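Local coordinates for putative extracellular solute-binding protein (Bordetella bronchiseptica, PDB 4P56) that probably captures mandelate or related solutes in the periplasm for uptake by a TRAP transporter, and binds (R)-mandelate in its pocket, at residues 104-109 with 173-178; 156-161 with 225-230; 178-183 with 206-211; 309-314 with 331-336. All blocks are in the same frame, centred on the assembly; numbering follows the deposited sequence.

Interaction 1 of 4, residues 104-109 with 173-178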
loop_
_atom_site.group_PDB
_atom_site.type_symbol
_atom_site.label_atom_id
_atom_site.label_comp_id
_atom_site.label_asym_id
_atom_site.label_seq_id
_atom_site.Cartn_x
_atom_site.Cartn_y
_atom_site.Cartn_z
ATOM N N PHE A 104 -4.909 0.643 11.056
ATOM C CA PHE A 104 -6.017 -0.304 11.295
ATOM C C PHE A 104 -6.222 -1.209 10.085
ATOM O O PHE A 104 -6.693 -2.340 10.223
ATOM C CB PHE A 104 -7.323 0.447 11.568
ATOM C CG PHE A 104 -7.892 1.107 10.352
ATOM C CD1 PHE A 104 -7.486 2.379 9.989
ATOM C CD2 PHE A 104 -8.802 0.453 9.548
ATOM C CE1 PHE A 104 -7.972 2.995 8.880
ATOM C CE2 PHE A 104 -9.319 1.078 8.396
ATOM C CZ PHE A 104 -8.887 2.343 8.046
ATOM N N ALA A 105 -5.881 -0.721 8.887
ATOM C CA ALA A 105 -6.257 -1.401 7.643
ATOM C C ALA A 105 -5.238 -2.430 7.173
ATOM O O ALA A 105 -5.488 -3.141 6.194
ATOM C CB ALA A 105 -6.473 -0.387 6.525
ATOM N N VAL A 106 -4.116 -2.516 7.874
ATOM C CA VAL A 106 -2.963 -3.264 7.375
ATOM C C VAL A 106 -2.356 -4.203 8.426
ATOM O O VAL A 106 -1.233 -4.692 8.265
ATOM C CB VAL A 106 -1.865 -2.321 6.814
ATOM C CG1 VAL A 106 -2.395 -1.573 5.644
ATOM C CG2 VAL A 106 -1.341 -1.344 7.890
ATOM N N LEU A 107 -3.124 -4.504 9.470
ATOM C CA LEU A 107 -2.644 -5.366 10.534
ATOM C C LEU A 107 -2.409 -6.785 10.003
ATOM O O LEU A 107 -2.957 -7.173 8.982
ATOM C CB LEU A 107 -3.636 -5.374 11.688
ATOM C CG LEU A 107 -3.706 -4.038 12.464
ATOM C CD1 LEU A 107 -5.007 -3.940 13.237
ATOM C CD2 LEU A 107 -2.537 -3.909 13.419
ATOM N N PRO A 108 -1.587 -7.566 10.702
ATOM C CA PRO A 108 -1.405 -8.953 10.241
ATOM C C PRO A 108 -2.720 -9.742 10.186
ATOM O O PRO A 108 -3.574 -9.570 11.059
ATOM C CB PRO A 108 -0.475 -9.549 11.298
ATOM C CG PRO A 108 0.302 -8.365 11.820
ATOM C CD PRO A 108 -0.698 -7.222 11.822
ATOM N N PHE A 109 -2.866 -10.565 9.153
ATOM C CA PHE A 109 -3.909 -11.610 9.060
ATOM C C PHE A 109 -5.330 -11.090 8.938
ATOM O O PHE A 109 -6.251 -11.667 9.506
ATOM C CB PHE A 109 -3.865 -12.530 10.285
ATOM C CG PHE A 109 -2.491 -12.953 10.678
ATOM C CD1 PHE A 109 -1.545 -13.250 9.732
ATOM C CD2 PHE A 109 -2.142 -13.003 12.017
ATOM C CE1 PHE A 109 -0.260 -13.632 10.119
ATOM C CE2 PHE A 109 -0.892 -13.370 12.399
ATOM C CZ PHE A 109 0.060 -13.681 11.458
ATOM N N GLY A 173 8.290 0.618 5.415
ATOM C CA GLY A 173 8.169 1.429 6.605
ATOM C C GLY A 173 6.868 1.024 7.275
ATOM O O GLY A 173 6.340 -0.055 6.992
ATOM N N GLY A 174 6.325 1.878 8.141
ATOM C CA GLY A 174 4.996 1.622 8.691
ATOM C C GLY A 174 4.817 0.216 9.276
ATOM O O GLY A 174 5.697 -0.301 9.986
HETATM N N MSE A 175 3.673 -0.392 8.980
HETATM C CA MSE A 175 3.297 -1.678 9.548
HETATM C C MSE A 175 4.326 -2.750 9.185
HETATM O O MSE A 175 4.682 -3.573 10.018
HETATM C CB MSE A 175 1.922 -2.063 9.036
HETATM C CG MSE A 175 1.376 -3.391 9.547
HETATM SE SE MSE A 175 1.232 -3.470 11.526
HETATM C CE MSE A 175 -0.022 -1.969 11.826
ATOM N N ALA A 176 4.830 -2.713 7.949
ATOM C CA ALA A 176 5.776 -3.723 7.512
ATOM C C ALA A 176 6.971 -3.692 8.453
ATOM O O ALA A 176 7.474 -4.727 8.882
ATOM C CB ALA A 176 6.209 -3.472 6.070
ATOM N N ALA A 177 7.418 -2.483 8.770
ATOM C CA ALA A 177 8.544 -2.277 9.658
ATOM C C ALA A 177 8.196 -2.707 11.079
ATOM O O ALA A 177 9.019 -3.339 11.763
ATOM C CB ALA A 177 8.963 -0.816 9.616
ATOM N N ASP A 178 6.981 -2.376 11.523
ATOM C CA ASP A 178 6.538 -2.735 12.889
ATOM C C ASP A 178 6.568 -4.257 13.000
ATOM O O ASP A 178 7.053 -4.810 13.992
ATOM C CB ASP A 178 5.104 -2.265 13.181
ATOM C CG ASP A 178 4.980 -0.747 13.341
ATOM O OD1 ASP A 178 5.988 -0.076 13.687
ATOM O OD2 ASP A 178 3.857 -0.226 13.113
#
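Met175, modelled as selenomethionine, reaches from the first turn of helix 174-182 to the loop 104-109 and meets Val106, Leu107 and Pro108. The tight part is at Val106. Methylene CG of Met175 lies 3.2 Å from Val106 O, and Met175 CB sits 3.5 Å from Val106 CG2, the two side chains running past each other in opposite directions. Bends at chi2 (59°) and chi3 (60°) then curl the end of the Met175 chain toward Leu107, carrying its methyl CE to 3.6 Å from Leu107 CD2. The segments share no direct hydrogen bond; apart from the close approach of Met175 CG to the Val106 carbonyl, the contact is between apolar side chains. Val106 and Met175 are both buried. Leu107 and Pro108, partly exposed, form the looser margin, where Pro108 CD stays 4.2 Å from Met175 SE. Phe310 of helix 310-320 also packs on Leu107 and Met175, and a backbone hydrogen bond between Val106 and Ser235 fastens the loop to the segment just before strand 237-242. Nearby, a salt bridge between Asp178 and Lys103 links the helix to the residue just before segment 104-109. Gly173 and Gly174 adopt backbone angles that favour glycine and make the turn out of strand 168-171 into the helix: a strand-turn-helix element at the edge of the ligand pocket, to which the preceding Gly172 belongs.

Interaction 2 of 4, residues 156-161 with 225-230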
loop_
_atom_site.group_PDB
_atom_site.type_symbol
_atom_site.label_atom_id
_atom_site.label_comp_id
_atom_site.label_asym_id
_atom_site.label_seq_id
_atom_site.Cartn_x
_atom_site.Cartn_y
_atom_site.Cartn_z
ATOM N N LYS A 156 17.300 -17.931 3.011
ATOM C CA LYS A 156 16.953 -18.438 4.329
ATOM C C LYS A 156 15.460 -18.677 4.436
ATOM O O LYS A 156 14.681 -17.735 4.412
ATOM C CB LYS A 156 17.383 -17.430 5.395
ATOM C CG LYS A 156 18.889 -17.254 5.470
ATOM C CD LYS A 156 19.287 -16.241 6.549
ATOM C CE LYS A 156 20.799 -16.250 6.785
ATOM N NZ LYS A 156 21.576 -15.774 5.591
ATOM N N PRO A 157 15.053 -19.943 4.561
ATOM C CA PRO A 157 13.627 -20.231 4.673
ATOM C C PRO A 157 13.055 -19.718 5.975
ATOM O O PRO A 157 13.755 -19.627 6.994
ATOM C CB PRO A 157 13.565 -21.755 4.627
ATOM C CG PRO A 157 14.894 -22.212 5.119
ATOM C CD PRO A 157 15.880 -21.158 4.703
ATOM N N VAL A 158 11.783 -19.348 5.931
ATOM C CA VAL A 158 11.080 -18.902 7.126
ATOM C C VAL A 158 9.937 -19.864 7.416
ATOM O O VAL A 158 8.868 -19.763 6.822
ATOM C CB VAL A 158 10.499 -17.476 6.970
ATOM C CG1 VAL A 158 9.801 -17.045 8.271
ATOM C CG2 VAL A 158 11.588 -16.484 6.606
ATOM N N LYS A 159 10.174 -20.790 8.337
ATOM C CA LYS A 159 9.189 -21.792 8.706
ATOM C C LYS A 159 8.832 -21.758 10.199
ATOM O O LYS A 159 7.778 -22.236 10.576
ATOM C CB LYS A 159 9.702 -23.183 8.315
ATOM C CG LYS A 159 9.779 -23.385 6.793
ATOM C CD LYS A 159 10.468 -24.700 6.405
ATOM C CE LYS A 159 11.976 -24.541 6.373
ATOM N NZ LYS A 159 12.709 -25.798 6.020
ATOM N N GLN A 160 9.705 -21.191 11.035
ATOM C CA GLN A 160 9.403 -21.020 12.462
ATOM C C GLN A 160 9.818 -19.618 12.899
ATOM O O GLN A 160 10.632 -18.984 12.235
ATOM C CB GLN A 160 10.125 -22.054 13.296
ATOM C CG GLN A 160 11.615 -21.774 13.397
ATOM C CD GLN A 160 12.395 -22.935 13.984
ATOM O OE1 GLN A 160 12.385 -23.156 15.195
ATOM N NE2 GLN A 160 13.075 -23.689 13.121
ATOM N N ILE A 161 9.252 -19.131 14.000
ATOM C CA ILE A 161 9.388 -17.709 14.368
ATOM C C ILE A 161 10.872 -17.325 14.476
ATOM O O ILE A 161 11.276 -16.229 14.076
ATOM C CB ILE A 161 8.601 -17.378 15.674
ATOM C CG1 ILE A 161 8.644 -15.872 16.009
ATOM C CG2 ILE A 161 9.148 -18.159 16.844
ATOM C CD1 ILE A 161 7.773 -15.024 15.145
ATOM N N HIS A 225 12.927 -18.096 -1.644
ATOM C CA HIS A 225 12.096 -18.545 -0.530
ATOM C C HIS A 225 10.972 -17.561 -0.296
ATOM O O HIS A 225 11.163 -16.349 -0.408
ATOM C CB HIS A 225 12.938 -18.665 0.737
ATOM C CG HIS A 225 14.087 -19.624 0.611
ATOM N ND1 HIS A 225 13.978 -20.969 0.893
ATOM C CD2 HIS A 225 15.375 -19.422 0.243
ATOM C CE1 HIS A 225 15.145 -21.556 0.692
ATOM N NE2 HIS A 225 16.006 -20.644 0.283
ATOM N N ALA A 226 9.789 -18.081 -0.016
ATOM C CA ALA A 226 8.643 -17.232 0.298
ATOM C C ALA A 226 7.754 -17.933 1.309
ATOM O O ALA A 226 7.455 -19.128 1.151
ATOM C CB ALA A 226 7.827 -16.930 -0.974
ATOM N N THR A 227 7.285 -17.182 2.303
ATOM C CA THR A 227 6.309 -17.696 3.268
ATOM C C THR A 227 5.082 -16.829 3.243
ATOM O O THR A 227 5.157 -15.625 3.433
ATOM C CB THR A 227 6.884 -17.757 4.689
ATOM O OG1 THR A 227 8.009 -18.651 4.672
ATOM C CG2 THR A 227 5.818 -18.276 5.683
ATOM N N GLU A 228 3.955 -17.453 2.952
ATOM C CA GLU A 228 2.691 -16.754 2.862
ATOM C C GLU A 228 1.923 -16.993 4.135
ATOM O O GLU A 228 2.101 -18.009 4.796
ATOM C CB GLU A 228 1.877 -17.267 1.686
ATOM C CG GLU A 228 2.511 -17.034 0.331
ATOM C CD GLU A 228 1.583 -17.486 -0.758
ATOM O OE1 GLU A 228 1.683 -18.657 -1.156
ATOM O OE2 GLU A 228 0.701 -16.691 -1.170
ATOM N N PHE A 229 1.051 -16.043 4.455
ATOM C CA PHE A 229 0.284 -16.060 5.683
ATOM C C PHE A 229 -1.173 -15.778 5.337
ATOM O O PHE A 229 -1.454 -14.893 4.529
ATOM C CB PHE A 229 0.770 -14.926 6.579
ATOM C CG PHE A 229 2.135 -15.144 7.169
ATOM C CD1 PHE A 229 3.274 -14.846 6.444
ATOM C CD2 PHE A 229 2.271 -15.630 8.458
ATOM C CE1 PHE A 229 4.515 -15.034 6.985
ATOM C CE2 PHE A 229 3.507 -15.825 8.996
ATOM C CZ PHE A 229 4.637 -15.511 8.258
ATOM N N PRO A 230 -2.101 -16.491 5.973
ATOM C CA PRO A 230 -3.511 -16.223 5.719
ATOM C C PRO A 230 -3.880 -14.798 6.072
ATOM O O PRO A 230 -3.631 -14.339 7.187
ATOM C CB PRO A 230 -4.230 -17.224 6.630
ATOM C CG PRO A 230 -3.261 -18.366 6.746
ATOM C CD PRO A 230 -1.911 -17.684 6.816
HETATM O O HOH W 1 10.527 -19.178 3.377
#
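His225 has the most surface buried here, and its ring lies against the Lys156-Pro157 peptide and the proline ring. The two side chains run side by side, pointing the same way, with Pro157 N 3.9 Å above one face of the imidazole and offset toward the rim. Pro157 CB reaches 3.8 Å from His225 ND1, while Lys156 N stands 3.7 Å from His225 CD2 on the other side of the ring. Strand 225-228 belongs to the mixed sheet of the solute-binding protein, between strands 149-153 and 291-294, and segment 156-161 is part of the loop that follows strand 149-153, so the contact lays the start of this loop against side chains of the adjacent strand. Two residues further along the strand, Thr227 grips Val158. With OG1 anti to its own carbonyl carbon (chi1 -61°), the Thr227 hydroxyl donates to Val158 O over 2.6 Å, in the carbonyl plane and on a lone pair (C=O...OG1 angle 137°). A water molecule accepts from Val158 N at 2.9 Å and donates to Thr227 OG1 at 2.9 Å, which makes the hydroxyl donor and acceptor at once. The Val158 side chain, buried, packs on Phe164 further along the loop.

Interaction 3 of 4, residues 178-183 with 206-211. With RMN ((R)-mandelic acid), chain D.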
loop_
_atom_site.group_PDB
_atom_site.type_symbol
_atom_site.label_atom_id
_atom_site.label_comp_id
_atom_site.label_asym_id
_atom_site.label_seq_id
_atom_site.Cartn_x
_atom_site.Cartn_y
_atom_site.Cartn_z
ATOM N N ASP A 178 6.981 -2.376 11.523
ATOM C CA ASP A 178 6.538 -2.735 12.889
ATOM C C ASP A 178 6.568 -4.257 13.000
ATOM O O ASP A 178 7.053 -4.810 13.992
ATOM C CB ASP A 178 5.104 -2.265 13.181
ATOM C CG ASP A 178 4.980 -0.747 13.341
ATOM O OD1 ASP A 178 5.988 -0.076 13.687
ATOM O OD2 ASP A 178 3.857 -0.226 13.113
ATOM N N VAL A 179 6.020 -4.932 11.993
ATOM C CA VAL A 179 6.017 -6.390 11.988
ATOM C C VAL A 179 7.443 -6.963 11.952
ATOM O O VAL A 179 7.778 -7.839 12.748
ATOM C CB VAL A 179 5.168 -7.007 10.838
ATOM C CG1 VAL A 179 5.337 -8.541 10.790
ATOM C CG2 VAL A 179 3.690 -6.644 10.976
ATOM N N ALA A 180 8.281 -6.497 11.034
ATOM C CA ALA A 180 9.673 -6.979 10.981
ATOM C C ALA A 180 10.353 -6.896 12.351
ATOM O O ALA A 180 10.949 -7.861 12.825
ATOM C CB ALA A 180 10.484 -6.178 9.951
ATOM N N LYS A 181 10.263 -5.726 12.983
ATOM C CA LYS A 181 10.890 -5.511 14.284
ATOM C C LYS A 181 10.280 -6.491 15.284
ATOM O O LYS A 181 10.989 -7.148 16.034
ATOM C CB LYS A 181 10.690 -4.059 14.745
ATOM C CG LYS A 181 11.456 -3.695 16.022
ATOM C CD LYS A 181 11.181 -2.257 16.463
ATOM C CE LYS A 181 12.129 -1.808 17.581
ATOM N NZ LYS A 181 11.395 -1.405 18.814
ATOM N N ALA A 182 8.956 -6.616 15.283
ATOM C CA ALA A 182 8.308 -7.426 16.313
ATOM C C ALA A 182 8.721 -8.913 16.230
ATOM O O ALA A 182 8.850 -9.591 17.251
ATOM C CB ALA A 182 6.806 -7.292 16.238
ATOM N N VAL A 183 8.887 -9.416 15.012
ATOM C CA VAL A 183 9.259 -10.813 14.839
ATOM C C VAL A 183 10.774 -11.023 14.962
ATOM O O VAL A 183 11.255 -12.140 14.829
ATOM C CB VAL A 183 8.730 -11.414 13.509
ATOM C CG1 VAL A 183 7.221 -11.422 13.474
ATOM C CG2 VAL A 183 9.303 -10.678 12.304
ATOM N N GLY A 206 16.282 -10.234 2.516
ATOM C CA GLY A 206 14.907 -10.485 2.179
ATOM C C GLY A 206 14.108 -9.207 2.077
ATOM O O GLY A 206 14.649 -8.097 2.165
ATOM N N VAL A 207 12.819 -9.379 1.810
ATOM C CA VAL A 207 11.940 -8.255 1.526
ATOM C C VAL A 207 10.521 -8.619 1.873
ATOM O O VAL A 207 10.103 -9.765 1.686
ATOM C CB VAL A 207 12.034 -7.779 0.045
ATOM C CG1 VAL A 207 11.727 -8.895 -0.928
ATOM C CG2 VAL A 207 11.083 -6.618 -0.207
ATOM N N PHE A 208 9.803 -7.651 2.420
ATOM C CA PHE A 208 8.367 -7.796 2.661
ATOM C C PHE A 208 7.725 -7.101 1.460
ATOM O O PHE A 208 7.908 -5.900 1.259
ATOM C CB PHE A 208 7.922 -7.117 3.988
ATOM C CG PHE A 208 8.187 -7.930 5.243
ATOM C CD1 PHE A 208 8.845 -9.134 5.203
ATOM C CD2 PHE A 208 7.765 -7.449 6.506
ATOM C CE1 PHE A 208 9.069 -9.856 6.361
ATOM C CE2 PHE A 208 7.982 -8.162 7.642
ATOM C CZ PHE A 208 8.642 -9.378 7.573
ATOM N N PHE A 209 7.033 -7.876 0.628
ATOM C CA PHE A 209 6.321 -7.355 -0.543
ATOM C C PHE A 209 5.057 -8.191 -0.754
ATOM O O PHE A 209 4.984 -9.332 -0.275
ATOM C CB PHE A 209 7.177 -7.551 -1.788
ATOM C CG PHE A 209 7.884 -6.311 -2.287
ATOM C CD1 PHE A 209 7.421 -5.040 -2.008
ATOM C CD2 PHE A 209 8.981 -6.446 -3.103
ATOM C CE1 PHE A 209 8.067 -3.924 -2.514
ATOM C CE2 PHE A 209 9.642 -5.322 -3.610
ATOM C CZ PHE A 209 9.171 -4.067 -3.310
ATOM N N PRO A 210 4.072 -7.646 -1.490
ATOM C CA PRO A 210 2.990 -8.494 -1.981
ATOM C C PRO A 210 3.498 -9.321 -3.163
ATOM O O PRO A 210 4.607 -9.090 -3.641
ATOM C CB PRO A 210 1.941 -7.492 -2.439
ATOM C CG PRO A 210 2.765 -6.347 -2.961
ATOM C CD PRO A 210 3.991 -6.286 -2.056
ATOM N N ALA A 211 2.726 -10.306 -3.588
ATOM C CA ALA A 211 3.184 -11.230 -4.609
ATOM C C ALA A 211 3.673 -10.552 -5.898
ATOM O O ALA A 211 4.676 -10.937 -6.447
ATOM C CB ALA A 211 2.097 -12.198 -4.928
HETATM C C1 RMN D . 5.039 -0.846 -1.992
HETATM C C2 RMN D . 5.079 0.148 -2.959
HETATM C C3 RMN D . 4.931 -0.165 -4.298
HETATM C C4 RMN D . 4.781 -1.483 -4.695
HETATM C C5 RMN D . 4.753 -2.487 -3.731
HETATM C C6 RMN D . 4.879 -2.159 -2.390
HETATM C C7 RMN D . 5.219 -0.504 -0.538
HETATM C C10 RMN D . 6.590 -0.934 -0.110
HETATM O O8 RMN D . 4.344 -1.176 0.284
HETATM O O11 RMN D . 6.819 -2.105 0.349
HETATM O O12 RMN D . 7.559 -0.132 -0.265
#
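The helix of a beta-alpha-beta unit packs on the neighbouring strand of its sheet where Val179 and Ala180 meet Phe208. Helix 174-182 connects the parallel strands 168-171 and 186-189, and strand 206-210 lies next to 168-171 in the same mixed sheet. Almost everything passes through one carbon: Phe208 CE2 approaches Ala180 N to 3.8 Å, Ala180 CB to 3.9 Å and Val179 CG1 to 4.1 Å. A chi1 of -80°, with CG anti to the carbonyl carbon, sends the ring out from the strand toward the helix, and CE2 leads. All three residues are buried, and the ring comes up to the helix backbone itself beside the Ala180 methyl. Ile169 and Val171 of strand 168-171, together with Leu233, also touch Phe208, making it part of the hydrophobic layer between helix and sheet.

The next residue points the other way. Phe209 belongs to the (R)-mandelate pocket, where its CE1 comes within 3.6 Å of the ligand carboxylate oxygen O11 and 3.6 Å of the ligand ring carbon C6. Val207 CG2 sits 3.6 Å above one face of the Phe209 ring, toward the rim, and Arg170 makes a cation-pi contact with that ring. Arg170 also hydrogen-bonds the ligand, as do Tyr94 and Asp236. Alternating strand residues thus divide the work, Phe208 facing the core and Phe209 the solute, as expected of the alpha/beta domains of a TRAP solute-binding protein, which hold the solute in the cleft between them.

Interaction 4 of 4, residues 309-314 with 331-336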
loop_
_atom_site.group_PDB
_atom_site.type_symbol
_atom_site.label_atom_id
_atom_site.label_comp_id
_atom_site.label_asym_id
_atom_site.label_seq_id
_atom_site.Cartn_x
_atom_site.Cartn_y
_atom_site.Cartn_z
ATOM N N GLY A 309 0.058 -6.236 20.490
ATOM C CA GLY A 309 -0.106 -4.896 21.045
ATOM C C GLY A 309 -0.387 -3.831 19.993
ATOM O O GLY A 309 -0.687 -2.684 20.333
ATOM N N PHE A 310 -0.290 -4.193 18.711
ATOM C CA PHE A 310 -0.406 -3.201 17.633
ATOM C C PHE A 310 -1.782 -2.548 17.599
ATOM O O PHE A 310 -1.899 -1.347 17.287
ATOM C CB PHE A 310 -0.155 -3.819 16.259
ATOM C CG PHE A 310 1.292 -4.219 16.003
ATOM C CD1 PHE A 310 2.265 -4.128 17.000
ATOM C CD2 PHE A 310 1.656 -4.665 14.758
ATOM C CE1 PHE A 310 3.582 -4.505 16.744
ATOM C CE2 PHE A 310 2.957 -5.039 14.485
ATOM C CZ PHE A 310 3.929 -4.949 15.490
ATOM N N GLU A 311 -2.818 -3.343 17.883
ATOM C CA GLU A 311 -4.177 -2.832 17.825
ATOM C C GLU A 311 -4.373 -1.737 18.866
ATOM O O GLU A 311 -4.926 -0.684 18.558
ATOM C CB GLU A 311 -5.200 -3.954 18.003
ATOM C CG GLU A 311 -6.634 -3.483 17.949
ATOM C CD GLU A 311 -7.645 -4.634 17.989
ATOM O OE1 GLU A 311 -7.679 -5.448 17.064
ATOM O OE2 GLU A 311 -8.410 -4.714 18.942
ATOM N N GLN A 312 -3.916 -1.981 20.099
ATOM C CA GLN A 312 -4.029 -0.994 21.176
ATOM C C GLN A 312 -3.195 0.259 20.872
ATOM O O GLN A 312 -3.640 1.374 21.144
ATOM C CB GLN A 312 -3.672 -1.604 22.555
ATOM C CG GLN A 312 -3.877 -0.654 23.746
ATOM C CD GLN A 312 -5.327 -0.255 23.891
ATOM O OE1 GLN A 312 -6.206 -1.109 23.899
ATOM N NE2 GLN A 312 -5.590 1.039 23.963
ATOM N N ALA A 313 -2.009 0.087 20.289
ATOM C CA ALA A 313 -1.242 1.223 19.820
ATOM C C ALA A 313 -2.090 2.085 18.891
ATOM O O ALA A 313 -2.094 3.305 19.000
ATOM C CB ALA A 313 0.036 0.767 19.090
ATOM N N TRP A 314 -2.793 1.459 17.950
ATOM C CA TRP A 314 -3.617 2.215 17.035
ATOM C C TRP A 314 -4.804 2.868 17.766
ATOM O O TRP A 314 -5.103 4.038 17.546
ATOM C CB TRP A 314 -4.115 1.332 15.876
ATOM C CG TRP A 314 -4.915 2.093 14.957
ATOM C CD1 TRP A 314 -4.460 2.850 13.891
ATOM C CD2 TRP A 314 -6.338 2.246 14.976
ATOM N NE1 TRP A 314 -5.517 3.476 13.306
ATOM C CE2 TRP A 314 -6.678 3.113 13.937
ATOM C CE3 TRP A 314 -7.359 1.725 15.773
ATOM C CZ2 TRP A 314 -7.994 3.478 13.667
ATOM C CZ3 TRP A 314 -8.656 2.086 15.510
ATOM C CH2 TRP A 314 -8.964 2.957 14.464
ATOM N N SER A 331 -16.001 -1.145 12.223
ATOM C CA SER A 331 -16.587 -0.935 10.923
ATOM C C SER A 331 -15.722 -1.562 9.826
ATOM O O SER A 331 -16.217 -2.258 8.929
ATOM C CB SER A 331 -16.706 0.566 10.686
ATOM O OG SER A 331 -17.357 0.834 9.457
ATOM N N PHE A 332 -14.426 -1.287 9.893
ATOM C CA PHE A 332 -13.501 -1.862 8.929
ATOM C C PHE A 332 -13.586 -3.398 8.948
ATOM O O PHE A 332 -13.620 -4.013 7.905
ATOM C CB PHE A 332 -12.081 -1.423 9.194
ATOM C CG PHE A 332 -11.054 -2.187 8.399
ATOM C CD1 PHE A 332 -10.787 -1.857 7.066
ATOM C CD2 PHE A 332 -10.324 -3.208 8.991
ATOM C CE1 PHE A 332 -9.829 -2.552 6.339
ATOM C CE2 PHE A 332 -9.357 -3.911 8.257
ATOM C CZ PHE A 332 -9.109 -3.576 6.939
ATOM N N ARG A 333 -13.597 -3.999 10.134
ATOM C CA ARG A 333 -13.565 -5.464 10.237
ATOM C C ARG A 333 -14.815 -6.072 9.704
ATOM O O ARG A 333 -14.769 -7.139 9.072
ATOM C CB ARG A 333 -13.339 -5.920 11.680
ATOM C CG ARG A 333 -11.910 -5.666 12.074
ATOM C CD ARG A 333 -11.633 -5.835 13.543
ATOM N NE ARG A 333 -10.193 -5.805 13.673
ATOM C CZ ARG A 333 -9.525 -5.762 14.815
ATOM N NH1 ARG A 333 -10.176 -5.729 15.980
ATOM N NH2 ARG A 333 -8.195 -5.745 14.768
ATOM N N ALA A 334 -15.944 -5.424 9.976
ATOM C CA ALA A 334 -17.217 -5.964 9.526
ATOM C C ALA A 334 -17.263 -5.884 8.015
ATOM O O ALA A 334 -17.682 -6.821 7.334
ATOM C CB ALA A 334 -18.358 -5.191 10.117
ATOM N N GLU A 335 -16.790 -4.772 7.485
ATOM C CA GLU A 335 -16.891 -4.553 6.049
ATOM C C GLU A 335 -15.947 -5.464 5.244
ATOM O O GLU A 335 -16.335 -6.011 4.204
ATOM C CB GLU A 335 -16.631 -3.090 5.723
ATOM C CG GLU A 335 -16.729 -2.801 4.233
ATOM C CD GLU A 335 -16.585 -1.327 3.913
ATOM O OE1 GLU A 335 -16.450 -0.516 4.863
ATOM O OE2 GLU A 335 -16.621 -0.991 2.711
ATOM N N ILE A 336 -14.722 -5.655 5.723
ATOM C CA ILE A 336 -13.762 -6.493 4.991
ATOM C C ILE A 336 -14.143 -7.981 5.072
ATOM O O ILE A 336 -14.004 -8.717 4.089
ATOM C CB ILE A 336 -12.278 -6.217 5.418
ATOM C CG1 ILE A 336 -11.300 -6.657 4.308
ATOM C CG2 ILE A 336 -11.977 -6.915 6.717
ATOM C CD1 ILE A 336 -9.847 -6.219 4.529
#
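Glu311 and Arg333 meet at the ends of their side chains in a salt bridge that spans two well-separated helical segments; the CA atoms of this pair, the nearest across the contact, are 12.4 Å apart. One carboxylate oxygen takes both donors. Arg333 NH2 gives its hydrogen to Glu311 OE1 with an N-H...O angle of 146°, and Arg333 NH1 adds a weak, more bent bond to the same OE1 at 2.7 Å. The modelled NH2 to OE1 separation of 2.4 Å is too short to be taken literally, so the exact placement of this end is doubtful, although the pairing of opposite charges is plain. OE1 sits in the fork between the two terminal nitrogens, at the guanidinium edge and near its plane. Glu311 OE2 is turned aside, 3.6 Å from Arg333 NH1, and the two flat groups are inclined by 54°, so this is not the paired, coplanar carboxylate-guanidinium arrangement. Length makes the bridge possible: Glu311, with CG anti to the backbone N (chi1 -180°), is extended, as is Arg333 from CG to NE. Arg333 is exposed and also touches a crystal neighbour, which may influence its pose.

Other polar groups of the segments are served elsewhere: Trp314 NE1 bonds to Leu101 O, and Gln312 NE2 to Asp316 OD1. Away from the bridge, Phe310 of helix 310-320 packs on helix 174-182, while Phe332 of helix 325-340 packs on helix 114-129, and Trp314 touches Ala328 and Leu329 in the early turns of helix 325-340.

In the fold
Interactions 1 and 3 use successive parts of helix 174-182 and share Asp178, their centres about 9 Å apart. Phe310 brings in interaction 4: its CD2 lies 3.5 Å from Met175 SE and its CE2 3.9 Å from Val179 CG2. Phe104 of interaction 1 also meets Phe332 edge-to-face. Interactions 2 and 3 reach the same mixed sheet and touch where Ile161 CD1 comes 4.0 Å from Val183 CG1, while Phe109 CE1 packs 3.6 Å from Phe229 CD2, joining interactions 1 and 2. Interactions 2 and 4 remain separate, with centres about 24 Å apart. Interaction 3 reaches the mandelate through Phe209; in interaction 1 the Val106 side chain is about 9 Å from it.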